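Local coordinates for DNA photolyase (Agrobacterium tumefaciens, PDB 4U63), which probably uses light absorbed by its methenyltetrahydrofolate antenna and its flavin to split cyclobutane pyrimidine dimers in DNA, as a class III photolyase, at residues V27-R32 and T114-R119; I54-R59 and R101-L106. One frame throughout, in Å; residues are numbered along the deposited sequence.

Contact 1 (V27-R32 and T114-R119); sequences VIVWFR and TVVWNR. With SO4 (sulfate ion), chain D; SO4 (sulfate ion), chain E.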
loop_
_atom_site.group_PDB
_atom_site.type_symbol
_atom_site.label_atom_id
_atom_site.label_comp_id
_atom_site.label_asym_id
_atom_site.label_seq_id
_atom_site.Cartn_x
_atom_site.Cartn_y
_atom_site.Cartn_z
ATOM N N VAL A 27 -8.661 12.172 -27.521
ATOM C CA VAL A 27 -8.208 10.950 -26.873
ATOM C C VAL A 27 -8.590 11.027 -25.393
ATOM O O VAL A 27 -8.360 12.055 -24.727
ATOM C CB VAL A 27 -6.680 10.732 -27.051
ATOM C CG1 VAL A 27 -5.882 11.992 -26.714
ATOM C CG2 VAL A 27 -6.192 9.550 -26.214
ATOM N N ILE A 28 -9.176 9.945 -24.886
ATOM C CA ILE A 28 -9.542 9.847 -23.484
ATOM C C ILE A 28 -8.435 9.149 -22.704
ATOM O O ILE A 28 -7.945 8.096 -23.117
ATOM C CB ILE A 28 -10.868 9.077 -23.314
ATOM C CG1 ILE A 28 -12.008 9.876 -23.966
ATOM C CG2 ILE A 28 -11.171 8.816 -21.843
ATOM C CD1 ILE A 28 -13.219 9.053 -24.292
ATOM N N VAL A 29 -8.045 9.747 -21.582
ATOM C CA VAL A 29 -7.086 9.149 -20.665
ATOM C C VAL A 29 -7.835 8.786 -19.401
ATOM O O VAL A 29 -8.267 9.669 -18.661
ATOM C CB VAL A 29 -5.927 10.104 -20.296
ATOM C CG1 VAL A 29 -4.945 9.399 -19.363
ATOM C CG2 VAL A 29 -5.216 10.594 -21.542
ATOM N N TRP A 30 -7.977 7.492 -19.151
ATOM C CA TRP A 30 -8.700 7.008 -17.976
ATOM C C TRP A 30 -7.711 6.730 -16.838
ATOM O O TRP A 30 -6.928 5.792 -16.928
ATOM C CB TRP A 30 -9.525 5.759 -18.347
ATOM C CG TRP A 30 -10.241 5.121 -17.188
ATOM C CD1 TRP A 30 -10.600 5.718 -16.000
ATOM C CD2 TRP A 30 -10.698 3.768 -17.109
ATOM N NE1 TRP A 30 -11.233 4.817 -15.200
ATOM C CE2 TRP A 30 -11.309 3.611 -15.849
ATOM C CE3 TRP A 30 -10.639 2.667 -17.979
ATOM C CZ2 TRP A 30 -11.866 2.395 -15.429
ATOM C CZ3 TRP A 30 -11.191 1.448 -17.557
ATOM C CH2 TRP A 30 -11.802 1.329 -16.295
ATOM N N PHE A 31 -7.757 7.580 -15.800
ATOM C CA PHE A 31 -6.954 7.453 -14.575
ATOM C C PHE A 31 -7.619 6.520 -13.562
ATOM O O PHE A 31 -8.840 6.582 -13.358
ATOM C CB PHE A 31 -6.782 8.820 -13.890
ATOM C CG PHE A 31 -5.767 9.721 -14.536
ATOM C CD1 PHE A 31 -6.124 10.560 -15.582
ATOM C CD2 PHE A 31 -4.456 9.750 -14.078
ATOM C CE1 PHE A 31 -5.182 11.404 -16.165
ATOM C CE2 PHE A 31 -3.519 10.585 -14.654
ATOM C CZ PHE A 31 -3.880 11.421 -15.697
ATOM N N ARG A 32 -6.808 5.674 -12.918
ATOM C CA ARG A 32 -7.268 4.783 -11.846
ATOM C C ARG A 32 -6.327 4.900 -10.613
ATOM O O ARG A 32 -6.532 5.772 -9.774
ATOM C CB ARG A 32 -7.386 3.344 -12.357
ATOM C CG ARG A 32 -8.465 3.127 -13.425
ATOM C CD ARG A 32 -7.963 3.358 -14.846
ATOM N NE ARG A 32 -6.955 2.384 -15.238
ATOM C CZ ARG A 32 -7.212 1.127 -15.605
ATOM N NH1 ARG A 32 -8.466 0.665 -15.639
ATOM N NH2 ARG A 32 -6.201 0.318 -15.931
ATOM N N THR A 114 -9.786 7.172 -29.414
ATOM C CA THR A 114 -8.852 6.388 -28.629
ATOM C C THR A 114 -9.123 6.530 -27.138
ATOM O O THR A 114 -9.465 7.620 -26.653
ATOM C CB THR A 114 -7.387 6.818 -28.935
ATOM O OG1 THR A 114 -7.127 6.675 -30.333
ATOM C CG2 THR A 114 -6.358 5.989 -28.151
ATOM N N VAL A 115 -8.972 5.418 -26.421
ATOM C CA VAL A 115 -8.939 5.419 -24.973
ATOM C C VAL A 115 -7.609 4.810 -24.568
ATOM O O VAL A 115 -7.237 3.753 -25.068
ATOM C CB VAL A 115 -10.068 4.592 -24.335
ATOM C CG1 VAL A 115 -9.987 4.683 -22.812
ATOM C CG2 VAL A 115 -11.433 5.060 -24.827
ATOM N N VAL A 116 -6.898 5.490 -23.671
ATOM C CA VAL A 116 -5.680 4.954 -23.101
ATOM C C VAL A 116 -5.775 4.849 -21.587
ATOM O O VAL A 116 -6.506 5.607 -20.930
ATOM C CB VAL A 116 -4.436 5.794 -23.475
ATOM C CG1 VAL A 116 -4.227 5.783 -24.983
ATOM C CG2 VAL A 116 -4.545 7.224 -22.946
ATOM N N TRP A 117 -5.033 3.896 -21.045
ATOM C CA TRP A 117 -4.858 3.771 -19.616
ATOM C C TRP A 117 -3.549 3.076 -19.268
ATOM O O TRP A 117 -2.929 2.420 -20.102
ATOM C CB TRP A 117 -6.041 3.032 -18.966
ATOM C CG TRP A 117 -6.311 1.587 -19.417
ATOM C CD1 TRP A 117 -5.540 0.476 -19.162
ATOM C CD2 TRP A 117 -7.458 1.115 -20.140
ATOM N NE1 TRP A 117 -6.134 -0.648 -19.702
ATOM C CE2 TRP A 117 -7.308 -0.283 -20.308
ATOM C CE3 TRP A 117 -8.594 1.740 -20.675
ATOM C CZ2 TRP A 117 -8.255 -1.065 -20.986
ATOM C CZ3 TRP A 117 -9.535 0.963 -21.347
ATOM C CH2 TRP A 117 -9.358 -0.429 -21.497
ATOM N N ASN A 118 -3.135 3.252 -18.024
ATOM C CA ASN A 118 -2.015 2.518 -17.484
ATOM C C ASN A 118 -2.505 1.209 -16.908
ATOM O O ASN A 118 -3.505 1.169 -16.179
ATOM C CB ASN A 118 -1.303 3.353 -16.435
ATOM C CG ASN A 118 -0.639 4.562 -17.047
ATOM O OD1 ASN A 118 0.159 4.425 -17.978
ATOM N ND2 ASN A 118 -0.969 5.743 -16.561
ATOM N N ARG A 119 -1.794 0.140 -17.245
ATOM C CA ARG A 119 -2.147 -1.197 -16.788
ATOM C C ARG A 119 -2.161 -1.250 -15.270
ATOM O O ARG A 119 -1.364 -0.562 -14.595
ATOM C CB ARG A 119 -1.152 -2.229 -17.315
ATOM C CG ARG A 119 -1.224 -2.423 -18.801
ATOM C CD ARG A 119 -0.045 -3.223 -19.306
ATOM N NE ARG A 119 0.016 -3.155 -20.758
ATOM C CZ ARG A 119 1.104 -3.378 -21.490
ATOM N NH1 ARG A 119 2.273 -3.690 -20.918
ATOM N NH2 ARG A 119 1.024 -3.283 -22.813
HETATM S S SO4 D . 4.420 -3.639 -24.137
HETATM O O1 SO4 D . 3.035 -4.044 -24.439
HETATM O O2 SO4 D . 4.846 -2.596 -25.092
HETATM O O3 SO4 D . 5.301 -4.813 -24.277
HETATM O O4 SO4 D . 4.511 -3.115 -22.756
HETATM S S SO4 E . -2.378 -3.137 -25.319
HETATM O O1 SO4 E . -2.928 -4.035 -26.350
HETATM O O2 SO4 E . -2.302 -1.750 -25.807
HETATM O O3 SO4 E . -3.269 -3.212 -24.142
HETATM O O4 SO4 E . -1.014 -3.576 -24.961
HETATM O O HOH W 1 -4.909 4.323 -15.996
HETATM O O HOH W 2 -4.014 2.471 -13.457
#
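Ile28 and Val116 lie at the middle of a parallel strand pairing in which Ile28 N donates to Thr114 O (2.9 Å), Val116 N returns a bond to Ile28 O, and Trp30 N reaches Val116 O, each N-H pointing almost straight at its acceptor. On one face of the sheet the packing is aliphatic: with CG1 anti to the carbonyl carbon (chi1 -62°), Val116 CG2 falls between the backbone N and the carbonyl carbon and meets Val29 CG2 at 3.7 Å, while Val27 CG2 lies alongside Thr114 CB. Toward the C-terminal ends of the strands, two tryptophans and an arginine meet. The benzo edge of Trp30 is directed at one face of Trp117 in an offset edge-to-face pair, the planes at 87° and CE3 of Trp30 3.5 Å from CE3 of Trp117. Arg32, its chain bent at chi2 and chi3, lays CD over a face of Trp30 and brings its guanidinium over the five-membered ring of Trp117, a cation-pi contact with CZ 4.2 Å from the ring centroid. Its NH2 also donates to Asn118 O (2.8 Å), which lies in the guanidinium plane, although the donor is tilted from the carbonyl plane. A water accepts from Arg32 NE and Asn118 N and donates to Trp30 O, bridging the strands where direct pairing has ended. The buried charge thus has a π face, a carbonyl and a water, and a salt bridge to Asp129 should help to balance it. Farther out, Arg119 NH1 and NH2 bond one sulfate, and NH2 a second, both ions probably from the crystallisation liquor. Helix 41-49 covers the Val27 and Val29 face; helices 99-110 and 123-138 cover the other, while strands 53-59 and 142-146 flank the pair.

Contact 2 (I54-R59 and R101-L106); sequences IPVYIR and RILRDL. With SO4 (sulfate ion), chain O.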
loop_
_atom_site.group_PDB
_atom_site.type_symbol
_atom_site.label_atom_id
_atom_site.label_comp_id
_atom_site.label_asym_id
_atom_site.label_seq_id
_atom_site.Cartn_x
_atom_site.Cartn_y
_atom_site.Cartn_z
ATOM N N ILE A 54 -8.760 14.251 -22.936
ATOM C CA ILE A 54 -9.892 14.205 -22.017
ATOM C C ILE A 54 -9.556 13.268 -20.848
ATOM O O ILE A 54 -9.792 12.056 -20.934
ATOM C CB ILE A 54 -11.178 13.699 -22.710
ATOM C CG1 ILE A 54 -11.394 14.372 -24.080
ATOM C CG2 ILE A 54 -12.387 13.896 -21.794
ATOM C CD1 ILE A 54 -11.587 15.867 -24.035
ATOM N N PRO A 55 -8.993 13.819 -19.755
ATOM C CA PRO A 55 -8.733 13.000 -18.575
ATOM C C PRO A 55 -10.011 12.705 -17.801
ATOM O O PRO A 55 -10.812 13.614 -17.571
ATOM C CB PRO A 55 -7.795 13.876 -17.738
ATOM C CG PRO A 55 -7.235 14.854 -18.692
ATOM C CD PRO A 55 -8.370 15.140 -19.613
ATOM N N VAL A 56 -10.189 11.449 -17.412
ATOM C CA VAL A 56 -11.355 11.030 -16.632
ATOM C C VAL A 56 -10.934 10.084 -15.511
ATOM O O VAL A 56 -10.056 9.230 -15.692
ATOM C CB VAL A 56 -12.446 10.373 -17.529
ATOM C CG1 VAL A 56 -11.939 9.108 -18.209
ATOM C CG2 VAL A 56 -13.715 10.089 -16.724
ATOM N N TYR A 57 -11.557 10.259 -14.351
ATOM C CA TYR A 57 -11.458 9.302 -13.258
ATOM C C TYR A 57 -12.875 8.808 -12.984
ATOM O O TYR A 57 -13.787 9.612 -12.765
ATOM C CB TYR A 57 -10.861 9.915 -11.989
ATOM C CG TYR A 57 -10.772 8.903 -10.870
ATOM C CD1 TYR A 57 -11.860 8.669 -10.039
ATOM C CD2 TYR A 57 -9.620 8.141 -10.672
ATOM C CE1 TYR A 57 -11.806 7.732 -9.033
ATOM C CE2 TYR A 57 -9.557 7.190 -9.651
ATOM C CZ TYR A 57 -10.661 6.993 -8.834
ATOM O OH TYR A 57 -10.657 6.059 -7.814
ATOM N N ILE A 58 -13.037 7.490 -12.996
ATOM C CA ILE A 58 -14.312 6.843 -12.811
ATOM C C ILE A 58 -14.356 6.144 -11.455
ATOM O O ILE A 58 -13.442 5.405 -11.084
ATOM C CB ILE A 58 -14.566 5.809 -13.936
ATOM C CG1 ILE A 58 -14.598 6.520 -15.296
ATOM C CG2 ILE A 58 -15.870 5.041 -13.704
ATOM C CD1 ILE A 58 -14.623 5.591 -16.489
ATOM N N ARG A 59 -15.441 6.380 -10.730
ATOM C CA ARG A 59 -15.727 5.672 -9.502
ATOM C C ARG A 59 -16.404 4.365 -9.931
ATOM O O ARG A 59 -17.594 4.341 -10.231
ATOM C CB ARG A 59 -16.622 6.535 -8.616
ATOM C CG ARG A 59 -16.678 6.151 -7.155
ATOM C CD ARG A 59 -17.042 7.356 -6.291
ATOM N NE ARG A 59 -18.315 7.983 -6.683
ATOM C CZ ARG A 59 -19.305 8.328 -5.849
ATOM N NH1 ARG A 59 -19.209 8.140 -4.528
ATOM N NH2 ARG A 59 -20.410 8.882 -6.342
ATOM N N ARG A 101 -20.230 2.192 -19.998
ATOM C CA ARG A 101 -21.268 3.184 -20.297
ATOM C C ARG A 101 -20.691 4.608 -20.253
ATOM O O ARG A 101 -20.959 5.418 -21.142
ATOM C CB ARG A 101 -22.443 3.025 -19.315
ATOM C CG ARG A 101 -23.759 3.666 -19.737
ATOM C CD ARG A 101 -23.871 5.125 -19.327
ATOM N NE ARG A 101 -23.688 5.319 -17.883
ATOM C CZ ARG A 101 -23.302 6.458 -17.297
ATOM N NH1 ARG A 101 -23.033 7.556 -18.015
ATOM N NH2 ARG A 101 -23.173 6.501 -15.973
ATOM N N ILE A 102 -19.890 4.900 -19.234
ATOM C CA ILE A 102 -19.274 6.232 -19.095
ATOM C C ILE A 102 -18.328 6.527 -20.258
ATOM O O ILE A 102 -18.371 7.613 -20.846
ATOM C CB ILE A 102 -18.541 6.375 -17.742
ATOM C CG1 ILE A 102 -19.569 6.514 -16.623
ATOM C CG2 ILE A 102 -17.599 7.576 -17.731
ATOM C CD1 ILE A 102 -19.026 6.149 -15.267
ATOM N N LEU A 103 -17.479 5.560 -20.586
ATOM C CA LEU A 103 -16.521 5.742 -21.674
ATOM C C LEU A 103 -17.221 5.898 -23.024
ATOM O O LEU A 103 -16.857 6.764 -23.805
ATOM C CB LEU A 103 -15.501 4.608 -21.698
ATOM C CG LEU A 103 -14.504 4.613 -20.531
ATOM C CD1 LEU A 103 -13.714 3.323 -20.521
ATOM C CD2 LEU A 103 -13.551 5.809 -20.585
ATOM N N ARG A 104 -18.235 5.074 -23.287
ATOM C CA ARG A 104 -19.014 5.199 -24.523
ATOM C C ARG A 104 -19.701 6.559 -24.641
ATOM O O ARG A 104 -19.734 7.147 -25.722
ATOM C CB ARG A 104 -20.047 4.081 -24.630
ATOM C CG ARG A 104 -19.459 2.745 -25.015
ATOM C CD ARG A 104 -20.552 1.693 -25.064
ATOM N NE ARG A 104 -20.037 0.351 -25.336
ATOM C CZ ARG A 104 -19.670 -0.100 -26.538
ATOM N NH1 ARG A 104 -19.742 0.678 -27.619
ATOM N NH2 ARG A 104 -19.223 -1.351 -26.664
ATOM N N ASP A 105 -20.244 7.050 -23.528
ATOM C CA ASP A 105 -20.875 8.364 -23.503
ATOM C C ASP A 105 -19.851 9.480 -23.762
ATOM O O ASP A 105 -20.132 10.399 -24.532
ATOM C CB ASP A 105 -21.613 8.592 -22.181
ATOM C CG ASP A 105 -22.880 7.746 -22.053
ATOM O OD1 ASP A 105 -23.167 6.896 -22.936
ATOM O OD2 ASP A 105 -23.600 7.934 -21.049
ATOM N N LEU A 106 -18.675 9.397 -23.137
ATOM C CA LEU A 106 -17.589 10.370 -23.398
ATOM C C LEU A 106 -17.123 10.332 -24.850
ATOM O O LEU A 106 -16.898 11.372 -25.463
ATOM C CB LEU A 106 -16.385 10.138 -22.479
ATOM C CG LEU A 106 -16.523 10.641 -21.046
ATOM C CD1 LEU A 106 -15.371 10.127 -20.196
ATOM C CD2 LEU A 106 -16.573 12.162 -20.999
HETATM S S SO4 O . -24.719 3.115 -14.770
HETATM O O1 SO4 O . -24.910 2.207 -15.923
HETATM O O2 SO4 O . -25.978 3.836 -14.484
HETATM O O3 SO4 O . -24.333 2.330 -13.580
HETATM O O4 SO4 O . -23.641 4.075 -15.081
#
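With CG2 anti to the backbone N and CG1 anti to the carbonyl carbon (chi1 -61°), Ile58 sends both of its branches to Ile102, whose chi1 of -73° gives the same arrangement. The two isoleucines slide past each other in opposite directions: Ile58 CG2 meets Ile102 CD1 at 3.7 Å, and Ile58 CD1 meets Ile102 CG2 at 3.8 Å. The same CD1 also reaches Leu103 CG. One pair along the strand and one turn along the helix, Val56 and Leu106 approach tip to tip, Val56 CG2 lying 3.8 Å from Leu106 CD1. No hydrogen bond crosses the contact, so apolar packing alone joins the segments. At the outer surface of the helix, Arg101 NH1 forms a salt bridge with Asp105 OD2 (3.1 Å), one turn on, while its NE and NH2 both donate to one oxygen of a sulfate probably from the crystallisation liquor. Ile28 touches both Val56 and Leu106, extending the apolar layer to the next strand. The short axes lie 10.5 Å apart at 152°, so the helix runs roughly antiparallel to the strand, the layered packing of a Rossmann-like α/β domain, here the N-terminal domain of a photolyase.

Contacts 1 and 2 meet in one parallel sheet, with centres about 9 Å apart. Strands 27-31 and 53-59 are neighbours in it, joined by probable hydrogen bonds from Ile54 N to Val27 O (2.9 Å) and from Phe31 N to Val56 O (2.8 Å). Along the chain, contact 2 is nested within the loop closed by contact 1: helix 99-110 packs on the Ile28 face of the sheet and then leads into strand 114-118, inserted on the other side of strand 27-31. Trp30 also touches Ile58. Neither contact includes a residue of the antenna pocket, and the flavin-pocket residues all lie later in the chain, between 245 and 403; the two contacts join three of the five strands and one covering helix of the N-terminal α/β domain.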